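Local coordinates for protein ATP-dependent DNA ligase (Mycobacterium tuberculosis, PDB 6NHX) that joins breaks in double-stranded DNA at the expense of ATP and works with Ku in non-homologous end joining, at residues 82-87 with 103-108; 194-199 with 209-214; 219-224 with 251-256; 274-279 with 290-295. The protein carries 1 engineered substitution. All blocks are in the same frame, centred on the assembly; numbering follows the deposited sequence.

Interaction 1 (82-87 with 103-108); sequences VVLDSS and RVEFWA
Val82 and Glu105 form an antiparallel hydrogen-bonded pair where strands 74-82 and 105-114 meet, in the antiparallel sheet of the ATP-dependent ligase domain. Val82 N donates to Glu105 O at 2.8 Å. Glu105 N returns the bond to Val82 O at 2.9 Å. The CA of Val104 also leans on Val82 O. Beyond this pair the two segments are bridged by a water, which accepts from Leu84 N and donates to Arg103 O.

The side chains gather round the indole of Trp107. CG2 of Val82 sits over one face, 3.8 Å from the centroid of the five-membered ring and only 5° off its normal. This CH-pi contact follows from the Val82 torsion (chi1 -64°), which sets CG2 between the backbone N and the carbonyl carbon. Leu84 reaches the six-membered part of the indole obliquely, with CD2 3.7 Å from Trp107 CZ2. Its other methyl, CD1, meets Glu105 OE2. The carboxylate probably helps to fix the indole's rotation. Trp107 NE1 donates to Glu105 OE1 at 2.9 Å, within the ring plane but from above the carboxylate plane. Val83 and Val104 meet through their CG2 methyls.

Both of these valines also pack on Met95 of helix 92-96. Pro90 touches Val82 and Trp107, Trp32 meets the indole edge-to-face, and Phe106 reaches strand 35-42.

Interaction 2 (194-199 with 209-214); sequences VVIGGW and GSLLMG
Leu211 and Ile196 pack on one face of the beta hairpin formed by strands 190-201 and 208-217. Their CD1 methyls are 3.9 Å apart. CD2 of Leu211 is tighter, 3.6 Å from Trp199 CB. Farther along, Val194 CG2 lies against Met213 CG.

The backbone ladder is firm at one end. Val195 N donates to Gly214 O, and Gly214 N returns to Val195 O, both at 2.8 Å. Gly197 and Gly198 then share Leu212 as a classic beta bulge. Gly197 N donates to Leu212 O, but Leu212 N reaches Gly198 O from 43° above the carbonyl plane.

The packing thins toward Gly209 and Ser210. Trp199 is partly exposed. Its CG sits between the backbone N and the carbonyl carbon (chi1 63°), and the indole leads away from strand 208-217 to meet the His247 ring. Ser210 OG is hydrogen-bonded to Arg226 NH1.

Leu239 and Leu243 of helix 235-243 cover the Leu211 face. On the other face, Leu212 meets Phe223 of strand 220-228.

Interaction 3 (219-224 with 251-256); sequences GGLQFA and SPFDVP
Phe223 and Phe253 make an offset edge-to-face pair, with the edge of Phe223 turned toward the face of Phe253. The planes stand at 84° and the centroids are 5.6 Å apart. The nearest atoms are Phe223 CD2 and Phe253 CE1, at 3.8 Å. CG of Phe223 is anti to its backbone N (chi1 -179°), while CG of Phe253 is anti to its carbonyl carbon (chi1 -66°). The Phe253 ring thus folds back over the strand, and its CD1 also meets Leu221 CB. Leu221 O lies near the plane of this ring, at its edge.

Leu221 crosses Pro252 at a slant, CD1 against CG. Its backbone holds the two segments together by a single bridge. Leu221 N donates to Pro252 O at 2.9 Å, and Asp254 N donates to Leu221 O at 2.8 Å. Ser251 OG accepts from Phe253 N, an ST turn that shapes the loop here. Gly220 CA passes 3.5 Å from Pro252 O.

Asp254 points its CB toward strand 220-228, and OD2 touches Gln222 CG. OD1 accepts from a water at 2.6 Å, which in turn accepts from Phe223 N. A second water joins Gly219 O to Asp254 O.

The contact ties the loop before helix 259-262 to the start of strand 220-228. Tyr267 of strand 266-268 packs on Pro252 and Phe253, and Leu212 of strand 208-217 meets both phenylalanines.

Interaction 4 (274-279 with 290-295); sequences AEVRYS and SSWRGL. With ATP (adenosine-5'-triphosphate), chain B.
ATP O2A is gripped twice by Arg293. NH2 donates to it at 2.6 Å and NH1 at 2.9 Å, with the oxygen at the edge of the guanidinium, near its plane. NH1 also forms a salt bridge with Glu275 OE2 at 3.0 Å. The two side chains lie side by side and point the same way, their flat groups 30° apart. The extended Arg293 chain carries its guanidinium to the alpha phosphate, and Asp33 pairs with NH2. Arg296 is a second partner of Glu275 OE2. These charges probably fix the rotation of the guanidinium.

Arg293 stands on an antiparallel strand pair of the C-terminal OB-type region. In this closed conformation it reaches across to the ATP held by the ligase domain, where Lys168 and Lys185 also bind it. Arg293 and Gly294 both face Glu275 in a classic beta bulge. Arg293 N donates to Glu275 O, and Glu275 N to Gly294 O, each at 2.9 Å.

Arg277 crosses Arg293 at about a right angle. CG of Arg293 lies over one face of the Arg277 guanidinium, 3.7 Å from NH2. Arg277 NH1 donates in plane to Ser291 OG at 3.0 Å, while NE is salt-bridged to Glu163. Trp292 shares the opposite face from Arg277 with Val276, and Ala274 CB meets its ring obliquely, 3.4 Å from Trp292 CZ3.

Overall arrangement
From the N terminus, interaction 1 comes first. It closes the loop that holds helix 92-96 and ties strand 74-82 to strand 105-114 in the ligase domain. The other three follow in series in the C-terminal sheet, and none encloses another. Interaction 2 closes the hairpin of strands 190-201 and 208-217. Interaction 3 brings the loop after strand 247-248 back to strand 220-228, spanning helix 235-243. Interaction 4 closes the loop between strands 273-278 and 291-295. Interaction 2 touches both interactions 3 and 4, each with its centre about 11 Å away. Interactions 1 and 4 stay about 8 Å apart at their nearest atoms.

Interaction 1 (82-87 with 103-108)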
loop_
_atom_site.group_PDB
_atom_site.type_symbol
_atom_site.label_atom_id
_atom_site.label_comp_id
_atom_site.label_asym_id
_atom_site.label_seq_id
_atom_site.Cartn_x
_atom_site.Cartn_y
_atom_site.Cartn_z
ATOM N N VAL A 82 6.257 2.704 -6.049
ATOM C CA VAL A 82 5.501 3.830 -5.523
ATOM C C VAL A 82 5.314 4.902 -6.587
ATOM O O VAL A 82 6.133 5.072 -7.503
ATOM C CB VAL A 82 6.133 4.459 -4.261
ATOM C CG1 VAL A 82 6.160 3.472 -3.101
ATOM C CG2 VAL A 82 7.544 4.969 -4.598
ATOM N N VAL A 83 4.221 5.637 -6.430
ATOM C CA VAL A 83 3.975 6.882 -7.136
ATOM C C VAL A 83 3.835 7.957 -6.073
ATOM O O VAL A 83 3.023 7.820 -5.151
ATOM C CB VAL A 83 2.708 6.805 -8.013
ATOM C CG1 VAL A 83 2.336 8.173 -8.595
ATOM C CG2 VAL A 83 2.855 5.769 -9.111
ATOM N N LEU A 84 4.607 9.028 -6.206
ATOM C CA LEU A 84 4.634 10.089 -5.210
ATOM C C LEU A 84 3.556 11.130 -5.492
ATOM O O LEU A 84 3.325 11.507 -6.644
ATOM C CB LEU A 84 6.014 10.757 -5.193
ATOM C CG LEU A 84 7.202 9.804 -5.018
ATOM C CD1 LEU A 84 8.514 10.583 -4.900
ATOM C CD2 LEU A 84 6.995 8.888 -3.804
ATOM N N ASP A 85 2.894 11.581 -4.425
ATOM C CA ASP A 85 1.905 12.652 -4.515
ATOM C C ASP A 85 2.613 14.007 -4.563
ATOM O O ASP A 85 3.843 14.093 -4.578
ATOM C CB ASP A 85 0.848 12.528 -3.414
ATOM C CG ASP A 85 1.388 12.813 -2.013
ATOM O OD1 ASP A 85 2.500 13.361 -1.860
ATOM O OD2 ASP A 85 0.661 12.476 -1.046
ATOM N N SER A 86 1.836 15.091 -4.561
ATOM C CA SER A 86 2.428 16.417 -4.663
ATOM C C SER A 86 3.189 16.826 -3.409
ATOM O O SER A 86 3.941 17.809 -3.456
ATOM C CB SER A 86 1.357 17.460 -4.993
ATOM O OG SER A 86 0.337 17.469 -4.006
ATOM N N SER A 87 3.008 16.114 -2.299
ATOM C CA SER A 87 3.801 16.337 -1.098
ATOM C C SER A 87 5.028 15.441 -1.035
ATOM O O SER A 87 5.736 15.457 -0.023
ATOM C CB SER A 87 2.948 16.127 0.158
ATOM O OG SER A 87 1.706 16.807 0.059
ATOM N N ARG A 103 5.144 8.808 -13.245
ATOM C CA ARG A 103 6.450 8.338 -12.808
ATOM C C ARG A 103 6.295 7.319 -11.681
ATOM O O ARG A 103 5.567 7.558 -10.715
ATOM C CB ARG A 103 7.305 9.521 -12.348
ATOM C CG ARG A 103 7.299 10.686 -13.333
ATOM C CD ARG A 103 7.964 11.937 -12.762
ATOM N NE ARG A 103 9.344 11.703 -12.344
ATOM C CZ ARG A 103 10.372 11.554 -13.176
ATOM N NH1 ARG A 103 10.189 11.614 -14.492
ATOM N NH2 ARG A 103 11.591 11.347 -12.691
ATOM N N VAL A 104 6.957 6.174 -11.825
ATOM C CA VAL A 104 6.979 5.114 -10.823
ATOM C C VAL A 104 8.413 4.939 -10.341
ATOM O O VAL A 104 9.343 4.892 -11.157
ATOM C CB VAL A 104 6.440 3.798 -11.411
ATOM C CG1 VAL A 104 6.613 2.637 -10.427
ATOM C CG2 VAL A 104 4.976 3.962 -11.825
ATOM N N GLU A 105 8.595 4.845 -9.028
ATOM C CA GLU A 105 9.885 4.566 -8.414
ATOM C C GLU A 105 9.840 3.212 -7.724
ATOM O O GLU A 105 8.779 2.732 -7.321
ATOM C CB GLU A 105 10.216 5.624 -7.358
ATOM C CG GLU A 105 10.331 7.019 -7.932
ATOM C CD GLU A 105 10.995 8.026 -7.014
ATOM O OE1 GLU A 105 11.789 7.636 -6.144
ATOM O OE2 GLU A 105 10.745 9.236 -7.199
ATOM N N PHE A 106 11.012 2.618 -7.551
ATOM C CA PHE A 106 11.169 1.455 -6.692
ATOM C C PHE A 106 11.960 1.882 -5.465
ATOM O O PHE A 106 13.078 2.390 -5.591
ATOM C CB PHE A 106 11.868 0.319 -7.430
ATOM C CG PHE A 106 12.126 -0.891 -6.567
ATOM C CD1 PHE A 106 11.077 -1.662 -6.068
ATOM C CD2 PHE A 106 13.420 -1.247 -6.232
ATOM C CE1 PHE A 106 11.329 -2.771 -5.281
ATOM C CE2 PHE A 106 13.668 -2.357 -5.428
ATOM C CZ PHE A 106 12.639 -3.112 -4.968
ATOM N N TRP A 107 11.358 1.729 -4.285
ATOM C CA TRP A 107 12.031 2.011 -3.024
ATOM C C TRP A 107 12.394 0.674 -2.396
ATOM O O TRP A 107 11.513 -0.065 -1.939
ATOM C CB TRP A 107 11.148 2.836 -2.087
ATOM C CG TRP A 107 11.014 4.292 -2.523
ATOM C CD1 TRP A 107 11.427 4.835 -3.708
ATOM C CD2 TRP A 107 10.425 5.374 -1.777
ATOM N NE1 TRP A 107 11.140 6.186 -3.743
ATOM C CE2 TRP A 107 10.529 6.537 -2.568
ATOM C CE3 TRP A 107 9.829 5.472 -0.519
ATOM C CZ2 TRP A 107 10.056 7.775 -2.141
ATOM C CZ3 TRP A 107 9.358 6.716 -0.099
ATOM C CH2 TRP A 107 9.464 7.843 -0.909
ATOM N N ALA A 108 13.690 0.386 -2.360
ATOM C CA ALA A 108 14.171 -0.893 -1.857
ATOM C C ALA A 108 14.300 -0.850 -0.342
ATOM O O ALA A 108 14.775 0.141 0.228
ATOM C CB ALA A 108 15.543 -1.200 -2.459
HETATM O O HOH W 1 6.261 9.343 -8.617
#

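Interaction 2 (194-199 with 209-214)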
loop_
_atom_site.group_PDB
_atom_site.type_symbol
_atom_site.label_atom_id
_atom_site.label_comp_id
_atom_site.label_asym_id
_atom_site.label_seq_id
_atom_site.Cartn_x
_atom_site.Cartn_y
_atom_site.Cartn_z
ATOM N N VAL A 194 -14.788 -0.630 3.427
ATOM C CA VAL A 194 -16.164 -0.250 3.123
ATOM C C VAL A 194 -16.519 -0.785 1.747
ATOM O O VAL A 194 -15.648 -1.113 0.942
ATOM C CB VAL A 194 -16.391 1.278 3.175
ATOM C CG1 VAL A 194 -16.150 1.830 4.579
ATOM C CG2 VAL A 194 -15.504 1.972 2.156
ATOM N N VAL A 195 -17.816 -0.898 1.479
ATOM C CA VAL A 195 -18.317 -1.248 0.153
ATOM C C VAL A 195 -18.884 0.005 -0.501
ATOM O O VAL A 195 -19.584 0.796 0.149
ATOM C CB VAL A 195 -19.365 -2.374 0.238
ATOM C CG1 VAL A 195 -19.993 -2.665 -1.131
ATOM C CG2 VAL A 195 -18.734 -3.623 0.826
ATOM N N ILE A 196 -18.559 0.211 -1.777
ATOM C CA ILE A 196 -19.071 1.362 -2.509
ATOM C C ILE A 196 -20.501 1.091 -2.949
ATOM O O ILE A 196 -20.782 0.075 -3.597
ATOM C CB ILE A 196 -18.174 1.672 -3.714
ATOM C CG1 ILE A 196 -16.742 1.945 -3.241
ATOM C CG2 ILE A 196 -18.746 2.845 -4.475
ATOM C CD1 ILE A 196 -15.734 2.046 -4.381
ATOM N N GLY A 197 -21.417 1.997 -2.596
ATOM C CA GLY A 197 -22.790 1.869 -3.044
ATOM C C GLY A 197 -23.253 2.882 -4.073
ATOM O O GLY A 197 -24.326 2.748 -4.663
ATOM N N GLY A 198 -22.427 3.894 -4.312
ATOM C CA GLY A 198 -22.756 4.886 -5.319
ATOM C C GLY A 198 -21.640 5.899 -5.424
ATOM O O GLY A 198 -20.691 5.900 -4.637
ATOM N N TRP A 199 -21.764 6.768 -6.424
ATOM C CA TRP A 199 -20.736 7.780 -6.622
ATOM C C TRP A 199 -21.348 9.074 -7.134
ATOM O O TRP A 199 -22.390 9.072 -7.787
ATOM C CB TRP A 199 -19.612 7.304 -7.562
ATOM C CG TRP A 199 -20.051 6.997 -8.960
ATOM C CD1 TRP A 199 -20.501 5.797 -9.435
ATOM C CD2 TRP A 199 -20.050 7.895 -10.080
ATOM N NE1 TRP A 199 -20.790 5.894 -10.777
ATOM C CE2 TRP A 199 -20.529 7.173 -11.196
ATOM C CE3 TRP A 199 -19.701 9.241 -10.244
ATOM C CZ2 TRP A 199 -20.663 7.751 -12.459
ATOM C CZ3 TRP A 199 -19.838 9.816 -11.501
ATOM C CH2 TRP A 199 -20.314 9.069 -12.591
ATOM N N GLY A 209 -16.250 12.761 -8.030
ATOM C CA GLY A 209 -15.921 13.605 -6.894
ATOM C C GLY A 209 -15.858 12.847 -5.584
ATOM O O GLY A 209 -15.004 13.126 -4.737
ATOM N N SER A 210 -16.741 11.871 -5.403
ATOM C CA SER A 210 -16.885 11.274 -4.089
ATOM C C SER A 210 -17.635 9.959 -4.219
ATOM O O SER A 210 -18.298 9.690 -5.225
ATOM C CB SER A 210 -17.639 12.215 -3.148
ATOM O OG SER A 210 -18.903 12.551 -3.696
ATOM N N LEU A 211 -17.520 9.156 -3.175
ATOM C CA LEU A 211 -18.106 7.830 -3.134
ATOM C C LEU A 211 -18.963 7.734 -1.888
ATOM O O LEU A 211 -18.597 8.247 -0.824
ATOM C CB LEU A 211 -17.027 6.753 -3.094
ATOM C CG LEU A 211 -16.137 6.730 -4.335
ATOM C CD1 LEU A 211 -14.970 5.837 -4.087
ATOM C CD2 LEU A 211 -16.909 6.233 -5.522
ATOM N N LEU A 212 -20.098 7.070 -2.032
ATOM C CA LEU A 212 -21.017 6.839 -0.933
ATOM C C LEU A 212 -20.739 5.428 -0.425
ATOM O O LEU A 212 -20.909 4.456 -1.169
ATOM C CB LEU A 212 -22.457 7.000 -1.419
ATOM C CG LEU A 212 -22.903 8.436 -1.768
ATOM C CD1 LEU A 212 -22.552 9.430 -0.667
ATOM C CD2 LEU A 212 -22.369 8.933 -3.120
ATOM N N MET A 213 -20.284 5.331 0.825
ATOM C CA MET A 213 -19.742 4.124 1.432
ATOM C C MET A 213 -20.784 3.430 2.287
ATOM O O MET A 213 -21.646 4.081 2.885
ATOM C CB MET A 213 -18.599 4.496 2.383
ATOM C CG MET A 213 -17.456 5.291 1.780
ATOM S SD MET A 213 -16.329 5.789 3.109
ATOM C CE MET A 213 -17.376 6.871 4.070
ATOM N N GLY A 214 -20.654 2.109 2.405
ATOM C CA GLY A 214 -21.502 1.376 3.328
ATOM C C GLY A 214 -20.835 0.147 3.921
ATOM O O GLY A 214 -19.845 -0.373 3.379
#

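Interaction 3 (219-224 with 251-256)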
loop_
_atom_site.group_PDB
_atom_site.type_symbol
_atom_site.label_atom_id
_atom_site.label_comp_id
_atom_site.label_asym_id
_atom_site.label_seq_id
_atom_site.Cartn_x
_atom_site.Cartn_y
_atom_site.Cartn_z
ATOM N N GLY A 219 -30.460 -6.450 5.242
ATOM C CA GLY A 219 -31.227 -5.430 4.570
ATOM C C GLY A 219 -30.432 -4.495 3.687
ATOM O O GLY A 219 -31.036 -3.631 3.042
ATOM N N GLY A 220 -29.104 -4.625 3.641
ATOM C CA GLY A 220 -28.320 -3.881 2.673
ATOM C C GLY A 220 -27.153 -3.153 3.306
ATOM O O GLY A 220 -26.759 -3.414 4.447
ATOM N N LEU A 221 -26.545 -2.250 2.534
ATOM C CA LEU A 221 -25.427 -1.469 3.044
ATOM C C LEU A 221 -25.905 -0.449 4.065
ATOM O O LEU A 221 -26.895 0.259 3.840
ATOM C CB LEU A 221 -24.720 -0.728 1.903
ATOM C CG LEU A 221 -23.944 -1.536 0.867
ATOM C CD1 LEU A 221 -23.276 -0.578 -0.121
ATOM C CD2 LEU A 221 -22.918 -2.426 1.533
ATOM N N GLN A 222 -25.205 -0.380 5.192
ATOM C CA GLN A 222 -25.458 0.643 6.200
ATOM C C GLN A 222 -24.579 1.834 5.841
ATOM O O GLN A 222 -23.348 1.748 5.903
ATOM C CB GLN A 222 -25.146 0.087 7.584
ATOM C CG GLN A 222 -25.904 -1.206 7.862
ATOM C CD GLN A 222 -25.438 -1.909 9.116
ATOM O OE1 GLN A 222 -25.912 -1.618 10.213
ATOM N NE2 GLN A 222 -24.512 -2.849 8.961
ATOM N N PHE A 223 -25.210 2.929 5.431
ATOM C CA PHE A 223 -24.491 4.092 4.925
ATOM C C PHE A 223 -23.495 4.601 5.964
ATOM O O PHE A 223 -23.840 4.814 7.135
ATOM C CB PHE A 223 -25.523 5.165 4.573
ATOM C CG PHE A 223 -24.947 6.430 4.017
ATOM C CD1 PHE A 223 -25.385 7.660 4.486
ATOM C CD2 PHE A 223 -24.009 6.401 3.004
ATOM C CE1 PHE A 223 -24.881 8.837 3.968
ATOM C CE2 PHE A 223 -23.502 7.573 2.481
ATOM C CZ PHE A 223 -23.935 8.798 2.972
ATOM N N ALA A 224 -22.248 4.768 5.538
ATOM C CA ALA A 224 -21.168 5.185 6.416
ATOM C C ALA A 224 -20.626 6.566 6.074
ATOM O O ALA A 224 -19.688 7.037 6.734
ATOM C CB ALA A 224 -20.029 4.159 6.353
ATOM N N SER A 251 -30.923 1.275 -5.360
ATOM C CA SER A 251 -30.037 1.630 -4.271
ATOM C C SER A 251 -29.695 0.381 -3.463
ATOM O O SER A 251 -30.581 -0.431 -3.166
ATOM C CB SER A 251 -30.716 2.637 -3.346
ATOM O OG SER A 251 -29.918 2.812 -2.187
ATOM N N PRO A 252 -28.430 0.193 -3.101
ATOM C CA PRO A 252 -28.046 -0.946 -2.260
ATOM C C PRO A 252 -28.130 -0.678 -0.767
ATOM O O PRO A 252 -27.830 -1.579 0.026
ATOM C CB PRO A 252 -26.587 -1.169 -2.674
ATOM C CG PRO A 252 -26.086 0.220 -2.953
ATOM C CD PRO A 252 -27.249 0.925 -3.616
ATOM N N PHE A 253 -28.541 0.517 -0.366
ATOM C CA PHE A 253 -28.522 0.896 1.040
ATOM C C PHE A 253 -29.776 0.413 1.757
ATOM O O PHE A 253 -30.834 0.254 1.153
ATOM C CB PHE A 253 -28.370 2.410 1.160
ATOM C CG PHE A 253 -27.043 2.898 0.667
ATOM C CD1 PHE A 253 -25.928 2.808 1.476
ATOM C CD2 PHE A 253 -26.908 3.411 -0.622
ATOM C CE1 PHE A 253 -24.687 3.222 1.020
ATOM C CE2 PHE A 253 -25.659 3.824 -1.091
ATOM C CZ PHE A 253 -24.561 3.747 -0.262
ATOM N N ASP A 254 -29.629 0.164 3.064
ATOM C CA ASP A 254 -30.734 -0.358 3.863
ATOM C C ASP A 254 -31.810 0.672 4.188
ATOM O O ASP A 254 -32.895 0.287 4.624
ATOM C CB ASP A 254 -30.229 -1.072 5.134
ATOM C CG ASP A 254 -29.682 -0.129 6.188
ATOM O OD1 ASP A 254 -29.421 1.053 5.899
ATOM O OD2 ASP A 254 -29.507 -0.589 7.337
ATOM N N VAL A 255 -31.525 1.955 4.005
ATOM C CA VAL A 255 -32.466 3.059 4.172
ATOM C C VAL A 255 -32.223 3.962 2.969
ATOM O O VAL A 255 -31.053 4.199 2.636
ATOM C CB VAL A 255 -32.178 3.808 5.485
ATOM C CG1 VAL A 255 -32.915 5.121 5.517
ATOM C CG2 VAL A 255 -32.591 2.953 6.695
ATOM N N PRO A 256 -33.249 4.457 2.276
ATOM C CA PRO A 256 -32.997 5.360 1.140
ATOM C C PRO A 256 -32.186 6.557 1.601
ATOM O O PRO A 256 -32.499 7.177 2.625
ATOM C CB PRO A 256 -34.403 5.764 0.680
ATOM C CG PRO A 256 -35.328 4.690 1.239
ATOM C CD PRO A 256 -34.689 4.272 2.539
HETATM O O HOH W 2 -33.444 -2.445 4.934
HETATM O O HOH W 3 -27.965 3.145 5.608
#

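Interaction 4 (274-279 with 290-295)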
loop_
_atom_site.group_PDB
_atom_site.type_symbol
_atom_site.label_atom_id
_atom_site.label_comp_id
_atom_site.label_asym_id
_atom_site.label_seq_id
_atom_site.Cartn_x
_atom_site.Cartn_y
_atom_site.Cartn_z
ATOM N N ALA A 274 -13.394 -0.852 -0.747
ATOM C CA ALA A 274 -12.375 0.177 -0.655
ATOM C C ALA A 274 -11.922 0.286 0.791
ATOM O O ALA A 274 -12.578 -0.204 1.709
ATOM C CB ALA A 274 -12.924 1.529 -1.097
ATOM N N GLU A 275 -10.784 0.932 0.995
ATOM C CA GLU A 275 -10.293 1.226 2.329
ATOM C C GLU A 275 -10.292 2.728 2.527
ATOM O O GLU A 275 -9.854 3.474 1.640
ATOM C CB GLU A 275 -8.879 0.686 2.523
ATOM C CG GLU A 275 -8.819 -0.517 3.429
ATOM C CD GLU A 275 -7.420 -1.069 3.547
ATOM O OE1 GLU A 275 -7.197 -1.935 4.417
ATOM O OE2 GLU A 275 -6.546 -0.636 2.770
ATOM N N VAL A 276 -10.796 3.168 3.673
ATOM C CA VAL A 276 -10.748 4.575 4.022
ATOM C C VAL A 276 -10.128 4.734 5.403
ATOM O O VAL A 276 -10.199 3.839 6.253
ATOM C CB VAL A 276 -12.142 5.228 3.945
ATOM C CG1 VAL A 276 -12.720 5.077 2.530
ATOM C CG2 VAL A 276 -13.059 4.610 4.952
ATOM N N ARG A 277 -9.496 5.877 5.615
ATOM C CA ARG A 277 -9.032 6.280 6.929
ATOM C C ARG A 277 -10.126 7.092 7.599
ATOM O O ARG A 277 -10.961 7.700 6.936
ATOM C CB ARG A 277 -7.797 7.160 6.792
ATOM C CG ARG A 277 -6.674 6.548 5.953
ATOM C CD ARG A 277 -5.524 7.521 5.826
ATOM N NE ARG A 277 -4.604 7.146 4.759
ATOM C CZ ARG A 277 -4.744 7.529 3.499
ATOM N NH1 ARG A 277 -5.767 8.300 3.136
ATOM N NH2 ARG A 277 -3.855 7.138 2.603
ATOM N N TYR A 278 -10.121 7.096 8.927
ATOM C CA TYR A 278 -11.132 7.842 9.659
ATOM C C TYR A 278 -10.596 8.109 11.052
ATOM O O TYR A 278 -9.689 7.422 11.533
ATOM C CB TYR A 278 -12.469 7.077 9.719
ATOM C CG TYR A 278 -12.416 5.865 10.619
ATOM C CD1 TYR A 278 -12.895 5.920 11.923
ATOM C CD2 TYR A 278 -11.872 4.666 10.172
ATOM C CE1 TYR A 278 -12.832 4.826 12.744
ATOM C CE2 TYR A 278 -11.803 3.560 10.991
ATOM C CZ TYR A 278 -12.284 3.645 12.278
ATOM O OH TYR A 278 -12.213 2.543 13.094
ATOM N N SER A 279 -11.189 9.107 11.712
ATOM C CA SER A 279 -10.830 9.376 13.097
ATOM C C SER A 279 -11.641 8.493 14.031
ATOM O O SER A 279 -11.091 7.649 14.746
ATOM C CB SER A 279 -11.037 10.857 13.425
ATOM O OG SER A 279 -12.357 11.259 13.116
ATOM N N SER A 290 -12.982 11.262 7.178
ATOM C CA SER A 290 -12.670 10.160 6.289
ATOM C C SER A 290 -11.723 10.617 5.186
ATOM O O SER A 290 -11.720 11.782 4.776
ATOM C CB SER A 290 -13.954 9.592 5.680
ATOM O OG SER A 290 -14.646 10.589 4.940
ATOM N N SER A 291 -10.896 9.687 4.715
ATOM C CA SER A 291 -10.092 9.948 3.535
ATOM C C SER A 291 -9.916 8.648 2.770
ATOM O O SER A 291 -9.911 7.559 3.348
ATOM C CB SER A 291 -8.730 10.577 3.864
ATOM O OG SER A 291 -7.930 9.712 4.650
ATOM N N TRP A 292 -9.751 8.790 1.466
ATOM C CA TRP A 292 -9.691 7.676 0.532
ATOM C C TRP A 292 -8.295 7.067 0.545
ATOM O O TRP A 292 -7.310 7.756 0.258
ATOM C CB TRP A 292 -9.981 8.265 -0.846
ATOM C CG TRP A 292 -9.868 7.337 -2.006
ATOM C CD1 TRP A 292 -8.937 7.383 -3.006
ATOM C CD2 TRP A 292 -10.754 6.269 -2.332
ATOM N NE1 TRP A 292 -9.174 6.384 -3.918
ATOM C CE2 TRP A 292 -10.286 5.685 -3.527
ATOM C CE3 TRP A 292 -11.887 5.732 -1.719
ATOM C CZ2 TRP A 292 -10.915 4.598 -4.123
ATOM C CZ3 TRP A 292 -12.510 4.649 -2.314
ATOM C CH2 TRP A 292 -12.022 4.094 -3.503
ATOM N N ARG A 293 -8.191 5.782 0.879
ATOM C CA ARG A 293 -6.918 5.114 0.629
ATOM C C ARG A 293 -6.873 4.501 -0.765
ATOM O O ARG A 293 -5.941 4.775 -1.527
ATOM C CB ARG A 293 -6.591 4.094 1.725
ATOM C CG ARG A 293 -5.109 3.755 1.789
ATOM C CD ARG A 293 -4.872 2.459 2.536
ATOM N NE ARG A 293 -3.451 2.236 2.787
ATOM C CZ ARG A 293 -2.959 1.138 3.348
ATOM N NH1 ARG A 293 -3.773 0.151 3.712
ATOM N NH2 ARG A 293 -1.653 1.028 3.551
ATOM N N GLY A 294 -7.864 3.699 -1.124
ATOM C CA GLY A 294 -7.964 3.165 -2.468
ATOM C C GLY A 294 -8.887 1.965 -2.516
ATOM O O GLY A 294 -9.460 1.551 -1.512
ATOM N N LEU A 295 -9.039 1.426 -3.724
ATOM C CA LEU A 295 -9.789 0.190 -3.910
ATOM C C LEU A 295 -8.995 -0.996 -3.379
ATOM O O LEU A 295 -7.760 -0.999 -3.387
ATOM C CB LEU A 295 -10.106 -0.028 -5.389
ATOM C CG LEU A 295 -11.024 1.001 -6.057
ATOM C CD1 LEU A 295 -11.246 0.637 -7.511
ATOM C CD2 LEU A 295 -12.352 1.022 -5.328
HETATM P PG ATP B . -0.785 -7.037 3.818
HETATM O O1G ATP B . 0.093 -6.935 5.049
HETATM O O2G ATP B . -1.484 -8.370 3.632
HETATM O O3G ATP B . -0.075 -6.564 2.561
HETATM P PB ATP B . -2.302 -4.557 3.467
HETATM O O1B ATP B . -3.628 -4.065 3.989
HETATM O O2B ATP B . -1.985 -4.523 1.988
HETATM O O3B ATP B . -2.033 -6.029 4.068
HETATM P PA ATP B . -1.142 -2.656 5.324
HETATM O O1A ATP B . -1.866 -3.196 6.519
HETATM O O2A ATP B . -1.501 -1.375 4.616
HETATM O O3A ATP B . -1.110 -3.813 4.224
HETATM O "O5'" ATP B . 0.451 -2.737 5.604
HETATM C "C5'" ATP B . 1.370 -2.051 4.758
HETATM C "C4'" ATP B . 1.690 -2.871 3.504
HETATM O "O4'" ATP B . 2.771 -2.216 2.839
HETATM C "C3'" ATP B . 2.155 -4.281 3.797
HETATM O "O3'" ATP B . 1.910 -5.089 2.650
HETATM C "C2'" ATP B . 3.637 -4.076 3.928
HETATM O "O2'" ATP B . 4.382 -5.284 3.718
HETATM C "C1'" ATP B . 3.930 -3.045 2.842
HETATM N N9 ATP B . 5.045 -2.148 3.209
HETATM C C8 ATP B . 5.061 -0.797 3.085
HETATM N N7 ATP B . 6.259 -0.287 3.482
HETATM C C5 ATP B . 7.018 -1.339 3.842
HETATM C C6 ATP B . 8.364 -1.505 4.372
HETATM N N6 ATP B . 9.133 -0.437 4.613
HETATM N N1 ATP B . 8.786 -2.752 4.628
HETATM C C2 ATP B . 8.028 -3.834 4.410
HETATM N N3 ATP B . 6.774 -3.758 3.940
HETATM C C4 ATP B . 6.229 -2.552 3.666
HETATM O O HOH W 4 -4.838 -2.288 5.524
#